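Local atomic coordinates of transcription regulator PadR N-terminal domain-containing protein (PDB entry 3L7W), a protein that probably binds DNA and regulates transcription through a PadR-type winged helix-turn-helix domain. Residues Ser37-Glu40 against Ser41-Tyr44. Sequence-based numbering, arbitrary orientation.
Sequences SIKE and STLY
Lys39 O takes two backbone donors at the N-terminus of helix 40-52. Thr42 N, 2.8 Å from Lys39 O, lies 62° out of the carbonyl plane, whereas Leu43 N reaches the same oxygen within that plane. One residue on, the i to i+4 pattern continues: Tyr44 N donates to Glu40 O, nearly straight at 174°. Thr42 lies three residues after the N-cap Lys39, where a capping box would bond its side chain to the N-cap amide; here Thr42 OG1 is 4.0 Å from Lys39 N, and a water accepting from Lys39 N bridges to Thr42 OG1.

Beside this helix start, Ile38 crosses Thr42 at a slant. Its CG1, anti to the backbone N, comes 3.6 Å from Thr42 CB, and CD1 extends to 4.1 Å from Leu43 CB. Glu40 runs alongside Tyr44, OE2 in van der Waals contact with ring atom CE2 (3.5 Å), the carboxylate 45° from the ring plane.

Further out, OE2 bonds weakly to Ser29 OG; buried Leu43 and partly exposed Ile38 pack on helices 7-20 and 25-32. Main-chain carbonyls and water, rather than a side-chain cap, thus meet these amides where the probable recognition helix begins.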
loop_
_atom_site.group_PDB
_atom_site.type_symbol
_atom_site.label_atom_id
_atom_site.label_comp_id
_atom_site.label_asym_id
_atom_site.label_seq_id
_atom_site.Cartn_x
_atom_site.Cartn_y
_atom_site.Cartn_z
ATOM N N SER A 37 0.543 -1.818 -11.626
ATOM C CA SER A 37 1.351 -2.148 -12.782
ATOM C C SER A 37 1.958 -3.501 -12.504
ATOM O O SER A 37 2.963 -3.625 -11.794
ATOM C CB SER A 37 2.436 -1.109 -13.018
ATOM O OG SER A 37 1.903 -0.010 -13.732
ATOM N N ILE A 38 1.312 -4.521 -13.042
ATOM C CA ILE A 38 1.720 -5.880 -12.790
ATOM C C ILE A 38 1.625 -6.640 -14.104
ATOM O O ILE A 38 0.683 -6.445 -14.880
ATOM C CB ILE A 38 0.848 -6.519 -11.692
ATOM C CG1 ILE A 38 1.275 -7.964 -11.434
ATOM C CG2 ILE A 38 -0.624 -6.440 -12.067
ATOM C CD1 ILE A 38 0.620 -8.598 -10.218
ATOM N N LYS A 39 2.626 -7.465 -14.388
ATOM C CA LYS A 39 2.593 -8.247 -15.615
ATOM C C LYS A 39 1.788 -9.521 -15.390
ATOM O O LYS A 39 1.683 -10.010 -14.260
ATOM C CB LYS A 39 4.007 -8.573 -16.081
ATOM C CG LYS A 39 4.776 -7.360 -16.580
ATOM C CD LYS A 39 6.202 -7.718 -16.990
ATOM C CE LYS A 39 7.077 -7.973 -15.772
ATOM N NZ LYS A 39 8.528 -8.026 -16.129
ATOM N N GLU A 40 1.213 -10.050 -16.461
ATOM C CA GLU A 40 0.511 -11.324 -16.384
ATOM C C GLU A 40 1.461 -12.341 -15.773
ATOM O O GLU A 40 1.062 -13.183 -14.970
ATOM C CB GLU A 40 0.109 -11.784 -17.777
ATOM C CG GLU A 40 -0.126 -10.656 -18.757
ATOM C CD GLU A 40 -1.572 -10.234 -18.807
ATOM O OE1 GLU A 40 -1.952 -9.534 -19.772
ATOM O OE2 GLU A 40 -2.327 -10.611 -17.885
ATOM N N SER A 41 2.731 -12.253 -16.154
ATOM C CA SER A 41 3.729 -13.204 -15.665
ATOM C C SER A 41 3.950 -13.089 -14.162
ATOM O O SER A 41 4.554 -13.969 -13.551
ATOM C CB SER A 41 5.061 -13.080 -16.433
ATOM O OG SER A 41 5.444 -11.724 -16.594
ATOM N N THR A 42 3.456 -12.007 -13.566
ATOM C CA THR A 42 3.499 -11.849 -12.114
ATOM C C THR A 42 2.146 -12.194 -11.512
ATOM O O THR A 42 2.054 -12.732 -10.407
ATOM C CB THR A 42 3.846 -10.403 -11.697
ATOM O OG1 THR A 42 5.036 -9.976 -12.367
ATOM C CG2 THR A 42 4.067 -10.334 -10.202
ATOM N N LEU A 43 1.093 -11.872 -12.251
ATOM C CA LEU A 43 -0.268 -12.014 -11.760
ATOM C C LEU A 43 -0.647 -13.485 -11.694
ATOM O O LEU A 43 -1.101 -13.987 -10.661
ATOM C CB LEU A 43 -1.210 -11.265 -12.697
ATOM C CG LEU A 43 -2.644 -10.971 -12.262
ATOM C CD1 LEU A 43 -3.612 -11.858 -12.997
ATOM C CD2 LEU A 43 -2.806 -11.087 -10.749
ATOM N N TYR A 44 -0.438 -14.194 -12.796
ATOM C CA TYR A 44 -0.909 -15.568 -12.873
ATOM C C TYR A 44 -0.278 -16.504 -11.847
ATOM O O TYR A 44 -0.967 -17.337 -11.267
ATOM C CB TYR A 44 -0.840 -16.080 -14.305
ATOM C CG TYR A 44 -1.983 -15.498 -15.101
ATOM C CD1 TYR A 44 -3.186 -16.187 -15.210
ATOM C CD2 TYR A 44 -1.895 -14.226 -15.682
ATOM C CE1 TYR A 44 -4.257 -15.658 -15.908
ATOM C CE2 TYR A 44 -2.967 -13.688 -16.393
ATOM C CZ TYR A 44 -4.151 -14.421 -16.500
ATOM O OH TYR A 44 -5.243 -13.939 -17.188
HETATM O O HOH W 1 5.058 -7.129 -12.363
#